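Local coordinates for protein alpha-galactosidase 1 (Saccharomyces cerevisiae, PDB 3LRK) that catalyses the hydrolysis of terminal, non-reducing alpha-D-galactose residues from galactosides such as galactose oligosaccharides, galactomannans and galactolipids, at residues M206-V210 against I242-A246; D262-V266 against A278-M282. The protein carries 1 engineered substitution. All coordinates share one frame; numbering follows the deposited sequence.

Interaction 1 of 2, residues M206-V210 against I242-A246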
ATOM      1  N   MET A 206      -7.062 -12.676  13.048  1.00 18.02           N
ATOM      2  CA  MET A 206      -6.675 -11.371  12.534  1.00 18.22           C
ATOM      3  C   MET A 206      -5.188 -11.321  12.223  1.00 18.00           C
ATOM      4  O   MET A 206      -4.648 -10.249  11.967  1.00 17.29           O
ATOM      5  CB  MET A 206      -7.088 -10.251  13.492  1.00 17.98           C
ATOM      6  CG  MET A 206      -6.868 -10.539  15.002  1.00 19.16           C
ATOM      7  SD  MET A 206      -5.171 -10.935  15.513  1.00 20.19           S
ATOM      8  CE  MET A 206      -4.312  -9.400  15.153  1.00 17.92           C
ATOM      9  N   SER A 207      -4.532 -12.484  12.280  1.00 18.12           N
ATOM     10  CA  SER A 207      -3.092 -12.583  11.996  1.00 18.37           C
ATOM     11  C   SER A 207      -2.687 -13.981  11.521  1.00 19.10           C
ATOM     12  O   SER A 207      -3.472 -14.929  11.616  1.00 19.50           O
ATOM     13  CB  SER A 207      -2.256 -12.210  13.241  1.00 18.48           C
ATOM     14  OG  SER A 207      -2.220 -13.276  14.184  1.00 17.79           O
ATOM     15  N   GLY A 208      -1.449 -14.098  11.030  1.00 19.79           N
ATOM     16  CA  GLY A 208      -0.811 -15.404  10.794  1.00 20.30           C
ATOM     17  C   GLY A 208      -0.652 -16.166  12.106  1.00 20.60           C
ATOM     18  O   GLY A 208      -0.808 -15.586  13.186  1.00 21.22           O
ATOM     19  N   ASP A 209      -0.332 -17.455  12.029  1.00 20.80           N
ATOM     20  CA  ASP A 209      -0.319 -18.303  13.234  1.00 20.85           C
ATOM     21  C   ASP A 209       0.670 -17.813  14.278  1.00 20.68           C
ATOM     22  O   ASP A 209       1.785 -17.424  13.951  1.00 20.22           O
ATOM     23  CB  ASP A 209       0.007 -19.759  12.916  1.00 21.10           C
ATOM     24  CG  ASP A 209      -0.961 -20.393  11.939  1.00 22.87           C
ATOM     25  OD1 ASP A 209      -2.009 -19.786  11.611  1.00 23.60           O
ATOM     26  OD2 ASP A 209      -0.652 -21.520  11.501  1.00 24.47           O
ATOM     27  N   VAL A 210       0.221 -17.823  15.531  1.00 20.52           N
ATOM     28  CA  VAL A 210       1.081 -17.624  16.686  1.00 20.43           C
ATOM     29  C   VAL A 210       2.041 -18.808  16.859  1.00 20.51           C
ATOM     30  O   VAL A 210       1.804 -19.899  16.336  1.00 20.10           O
ATOM     31  CB  VAL A 210       0.234 -17.401  17.986  1.00 20.01           C
ATOM     32  CG1 VAL A 210      -0.306 -18.722  18.524  1.00 20.21           C
ATOM     33  CG2 VAL A 210       1.056 -16.663  19.063  1.00 20.30           C
ATOM     34  N   ILE A 242       1.518 -10.365  17.478  1.00 19.72           N
ATOM     35  CA  ILE A 242       0.083 -10.562  17.259  1.00 20.01           C
ATOM     36  C   ILE A 242      -0.748  -9.611  18.122  1.00 20.01           C
ATOM     37  O   ILE A 242      -1.713  -9.021  17.636  1.00 19.58           O
ATOM     38  CB  ILE A 242      -0.323 -12.052  17.460  1.00 19.97           C
ATOM     39  CG1 ILE A 242       0.221 -12.889  16.286  1.00 19.99           C
ATOM     40  CG2 ILE A 242      -1.839 -12.211  17.574  1.00 20.27           C
ATOM     41  CD1 ILE A 242       0.162 -14.376  16.501  1.00 20.08           C
ATOM     42  N   LEU A 243      -0.354  -9.442  19.386  1.00 20.19           N
ATOM     43  CA  LEU A 243      -1.023  -8.470  20.256  1.00 20.47           C
ATOM     44  C   LEU A 243      -0.942  -7.054  19.669  1.00 20.34           C
ATOM     45  O   LEU A 243      -1.921  -6.312  19.685  1.00 20.29           O
ATOM     46  CB  LEU A 243      -0.424  -8.484  21.672  1.00 21.19           C
ATOM     47  CG  LEU A 243      -1.083  -7.536  22.681  1.00 20.59           C
ATOM     48  CD1 LEU A 243      -2.533  -7.930  22.950  1.00 21.11           C
ATOM     49  CD2 LEU A 243      -0.266  -7.515  23.968  1.00 21.88           C
ATOM     50  N   ASN A 244       0.232  -6.688  19.174  1.00 20.24           N
ATOM     51  CA  ASN A 244       0.438  -5.377  18.545  1.00 20.72           C
ATOM     52  C   ASN A 244      -0.431  -5.157  17.304  1.00 20.25           C
ATOM     53  O   ASN A 244      -1.021  -4.087  17.128  1.00 20.52           O
ATOM     54  CB  ASN A 244       1.915  -5.171  18.217  1.00 20.58           C
ATOM     55  CG  ASN A 244       2.754  -4.860  19.459  1.00 22.90           C
ATOM     56  OD1 ASN A 244       2.225  -4.658  20.552  1.00 24.69           O
ATOM     57  ND2 ASN A 244       4.065  -4.828  19.289  1.00 24.38           N
ATOM     58  N   LYS A 245      -0.499  -6.168  16.448  1.00 20.08           N
ATOM     59  CA  LYS A 245      -1.435  -6.169  15.319  1.00 19.65           C
ATOM     60  C   LYS A 245      -2.901  -5.994  15.756  1.00 19.89           C
ATOM     61  O   LYS A 245      -3.671  -5.278  15.101  1.00 19.52           O
ATOM     62  CB  LYS A 245      -1.251  -7.438  14.485  1.00 19.30           C
ATOM     63  CG  LYS A 245      -0.018  -7.382  13.602  1.00 18.22           C
ATOM     64  CD  LYS A 245       0.304  -8.737  13.017  1.00 19.40           C
ATOM     65  CE  LYS A 245       1.448  -8.631  12.029  1.00 17.31           C
ATOM     66  NZ  LYS A 245       1.972 -10.000  11.748  1.00 18.24           N
ATOM     67  N   ALA A 246      -3.267  -6.635  16.866  1.00 19.54           N
ATOM     68  CA  ALA A 246      -4.643  -6.603  17.368  1.00 19.74           C
ATOM     69  C   ALA A 246      -5.044  -5.271  18.006  1.00 19.41           C
ATOM     70  O   ALA A 246      -6.231  -4.940  18.065  1.00 19.53           O
ATOM     71  CB  ALA A 246      -4.864  -7.752  18.358  1.00 19.38           C
TER
HETATM   72  O   HOH W   1       0.487 -11.940  10.460  1.00 21.05           O
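Ile242 lays its CG1-CD1 arm across Ser207 and ends against Val210. The first torsion, chi1 -72°, sets CG1 beside the backbone N, from where the arm reaches out to the loop. Ile242 CD1 presses on Val210 CB at 3.4 Å, tighter than an ordinary carbon contact, and the two side chains meet at about a right angle. Farther back, Ile242 CG1 lies 3.2 Å from Ser207 OG, a polar atom brought against the hydrocarbon while it donates to Gly208 O at 2.9 Å, a bond within the loop. With alanine in place of Ile242, this arm is gone, and a gap would probably open beneath Val210, leaving the Ser207 hydroxyl without its apolar cover. Met206 takes the next turn of the helix. Its chain is bent at both chi2 (58°) and chi3 (65°), which swings Met206 CE over the backbone to 3.4 Å from Ala246 N and 3.6 Å from Ala246 CB, beside the helical bond from that N to Ile242 O. The Lys245 chain, extended beyond CG, runs from the helix to the loop. Lys245 NZ is held by Asn241 OD1 and Cys223 O and donates to a water at 2.8 Å, which also accepts from Gly208 N at 3.0 Å, a water bridge from helix to loop. Behind this packing the loop carries Asp209, the proton donor, turned away from the helix and salt-bridged to Arg205. A catalytic loop at the C-terminal end of a barrel strand, here 203-205, backed by the helix that follows it, is characteristic of the (beta/alpha)8 barrel of GH27 glycosidases.

Interaction 2 of 2, residues D262-V266 against A278-M282; sequences DNLEV and AHFSM
His279 is gripped from two directions by the loop at Leu264 and Glu265. The amide N of Glu265 donates to His279 NE2 at 3.0 Å, almost perfectly straight (176°) and in the plane of the ring, while Leu264 CD2 sits over one face, 4.0 Å from the His279 centroid, in a CH-pi contact. Since NE2 acts as acceptor, the ring is probably neutral in this buried place. Chi1 of 172°, with CG trans to the backbone N, aims the imidazole from the helix at the loop, and Trp283 meets it edge-to-face. Leu264 CD1 meets the edge of the Phe280 ring, 3.7 Å from Phe280 CD1. This is the loop that leaves barrel strand 258-260 and leads into helix 273-285 of the (beta/alpha)8 domain, folded back on that helix. Packing is slacker at Val266, whose CG2 stays 4.0 Å from His279 CD2 and 4.1 Å from Phe280 CB. At the start of the loop Asn263 points away from the helix, near the substrate-binding residues Lys147 and Asp72, and Asp262, whose O accepts from Trp283 NE1, bonds through OD2 to a glycerol, probably from the crystallisation liquor.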
ATOM      1  N   ASP A 262      -5.507 -16.282  17.821  1.00 19.17           N
ATOM      2  CA  ASP A 262      -5.030 -17.668  17.627  1.00 19.53           C
ATOM      3  C   ASP A 262      -4.991 -18.436  18.957  1.00 20.22           C
ATOM      4  O   ASP A 262      -5.131 -17.838  20.015  1.00 20.62           O
ATOM      5  CB  ASP A 262      -3.678 -17.720  16.881  1.00 19.77           C
ATOM      6  CG  ASP A 262      -3.427 -19.042  16.193  1.00 19.46           C
ATOM      7  OD1 ASP A 262      -4.302 -19.926  16.209  1.00 20.95           O
ATOM      8  OD2 ASP A 262      -2.336 -19.198  15.611  1.00 22.46           O
ATOM      9  N   ASN A 263      -4.840 -19.757  18.892  1.00 20.39           N
ATOM     10  CA  ASN A 263      -4.853 -20.593  20.093  1.00 21.08           C
ATOM     11  C   ASN A 263      -3.738 -20.210  21.072  1.00 21.70           C
ATOM     12  O   ASN A 263      -2.646 -19.799  20.661  1.00 21.69           O
ATOM     13  CB  ASN A 263      -4.722 -22.069  19.735  1.00 20.68           C
ATOM     14  CG  ASN A 263      -5.774 -22.548  18.743  1.00 21.89           C
ATOM     15  OD1 ASN A 263      -6.678 -21.805  18.325  1.00 24.97           O
ATOM     16  ND2 ASN A 263      -5.664 -23.803  18.369  1.00 20.16           N
ATOM     17  N   LEU A 264      -4.035 -20.347  22.360  1.00 22.13           N
ATOM     18  CA  LEU A 264      -3.087 -20.086  23.440  1.00 22.60           C
ATOM     19  C   LEU A 264      -1.918 -21.060  23.413  1.00 23.06           C
ATOM     20  O   LEU A 264      -2.103 -22.265  23.208  1.00 23.83           O
ATOM     21  CB  LEU A 264      -3.806 -20.163  24.801  1.00 22.43           C
ATOM     22  CG  LEU A 264      -4.831 -19.046  25.027  1.00 21.47           C
ATOM     23  CD1 LEU A 264      -5.924 -19.421  26.048  1.00 21.01           C
ATOM     24  CD2 LEU A 264      -4.127 -17.727  25.398  1.00 20.53           C
ATOM     25  N   GLU A 265      -0.720 -20.527  23.627  1.00 23.55           N
ATOM     26  CA  GLU A 265       0.500 -21.310  23.643  1.00 24.30           C
ATOM     27  C   GLU A 265       0.902 -21.654  25.080  1.00 24.05           C
ATOM     28  O   GLU A 265       1.976 -22.208  25.319  1.00 23.67           O
ATOM     29  CB  GLU A 265       1.624 -20.560  22.926  1.00 24.79           C
ATOM     30  CG  GLU A 265       1.350 -20.299  21.443  1.00 26.14           C
ATOM     31  CD  GLU A 265       1.701 -21.475  20.539  1.00 29.43           C
ATOM     32  OE1 GLU A 265       1.940 -22.605  21.025  1.00 29.85           O
ATOM     33  OE2 GLU A 265       1.734 -21.269  19.316  1.00 31.60           O
ATOM     34  N   VAL A 266       0.025 -21.319  26.026  1.00 24.14           N
ATOM     35  CA  VAL A 266       0.203 -21.712  27.419  1.00 23.46           C
ATOM     36  C   VAL A 266       0.328 -23.239  27.464  1.00 23.30           C
ATOM     37  O   VAL A 266      -0.504 -23.957  26.911  1.00 22.11           O
ATOM     38  CB  VAL A 266      -0.969 -21.217  28.313  1.00 23.65           C
ATOM     39  CG1 VAL A 266      -0.790 -21.672  29.767  1.00 23.79           C
ATOM     40  CG2 VAL A 266      -1.092 -19.694  28.254  1.00 23.23           C
ATOM     41  N   ALA A 278       1.320 -13.254  30.968  1.00 24.13           N
ATOM     42  CA  ALA A 278       1.157 -12.096  30.084  1.00 24.01           C
ATOM     43  C   ALA A 278       0.289 -12.457  28.879  1.00 23.78           C
ATOM     44  O   ALA A 278      -0.648 -11.738  28.544  1.00 23.78           O
ATOM     45  CB  ALA A 278       2.517 -11.589  29.628  1.00 23.73           C
ATOM     46  N   HIS A 279       0.604 -13.598  28.264  1.00 23.67           N
ATOM     47  CA  HIS A 279      -0.077 -14.103  27.072  1.00 23.24           C
ATOM     48  C   HIS A 279      -1.560 -14.420  27.353  1.00 23.16           C
ATOM     49  O   HIS A 279      -2.447 -13.936  26.640  1.00 23.30           O
ATOM     50  CB  HIS A 279       0.723 -15.307  26.543  1.00 22.89           C
ATOM     51  CG  HIS A 279       0.070 -16.076  25.434  1.00 22.65           C
ATOM     52  ND1 HIS A 279      -0.597 -15.479  24.384  1.00 21.09           N
ATOM     53  CD2 HIS A 279       0.048 -17.410  25.184  1.00 22.33           C
ATOM     54  CE1 HIS A 279      -1.041 -16.413  23.561  1.00 22.48           C
ATOM     55  NE2 HIS A 279      -0.656 -17.594  24.019  1.00 22.40           N
ATOM     56  N   PHE A 280      -1.826 -15.189  28.410  1.00 22.11           N
ATOM     57  CA  PHE A 280      -3.197 -15.538  28.789  1.00 21.74           C
ATOM     58  C   PHE A 280      -4.014 -14.302  29.188  1.00 21.12           C
ATOM     59  O   PHE A 280      -5.156 -14.144  28.747  1.00 20.65           O
ATOM     60  CB  PHE A 280      -3.194 -16.597  29.906  1.00 21.30           C
ATOM     61  CG  PHE A 280      -4.553 -17.151  30.239  1.00 21.71           C
ATOM     62  CD1 PHE A 280      -5.189 -18.070  29.388  1.00 20.44           C
ATOM     63  CD2 PHE A 280      -5.192 -16.782  31.429  1.00 21.10           C
ATOM     64  CE1 PHE A 280      -6.441 -18.594  29.711  1.00 19.28           C
ATOM     65  CE2 PHE A 280      -6.442 -17.299  31.766  1.00 20.98           C
ATOM     66  CZ  PHE A 280      -7.079 -18.201  30.914  1.00 19.72           C
ATOM     67  N   SER A 281      -3.410 -13.422  29.989  1.00 21.07           N
ATOM     68  CA  SER A 281      -4.065 -12.197  30.462  1.00 21.43           C
ATOM     69  C   SER A 281      -4.401 -11.236  29.325  1.00 21.24           C
ATOM     70  O   SER A 281      -5.476 -10.634  29.324  1.00 20.97           O
ATOM     71  CB  SER A 281      -3.196 -11.464  31.488  1.00 21.20           C
ATOM     72  OG  SER A 281      -2.936 -12.277  32.621  1.00 23.31           O
ATOM     73  N   MET A 282      -3.482 -11.084  28.370  1.00 21.28           N
ATOM     74  CA  MET A 282      -3.718 -10.153  27.256  1.00 21.16           C
ATOM     75  C   MET A 282      -4.770 -10.669  26.256  1.00 21.16           C
ATOM     76  O   MET A 282      -5.629  -9.901  25.819  1.00 21.13           O
ATOM     77  CB  MET A 282      -2.409  -9.725  26.581  1.00 21.50           C
ATOM     78  CG  MET A 282      -1.526  -8.790  27.454  1.00 21.89           C
ATOM     79  SD  MET A 282      -2.411  -7.422  28.250  1.00 24.16           S
ATOM     80  CE  MET A 282      -2.999  -6.572  26.778  1.00 24.45           C
TER

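Interactions 1 and 2 follow one another along the chain, with centres about 11 Å apart in the same barrel domain. Each joins the loop after a barrel strand to the next helix: strand 203-205 with helix 239-246, then the adjacent parallel strand 258-260 with helix 273-285. The two loops meet directly, Val210 N lying 2.9 Å from Asp262 OD2 in a probable hydrogen bond, and Val210 CG1 packing on Asn263 O. Behind them the helices touch too, Ile242 on Trp283 and Leu243 on Met282. The contacts between the two loops and between the two helices therefore lie side by side, next to the proton donor Asp209.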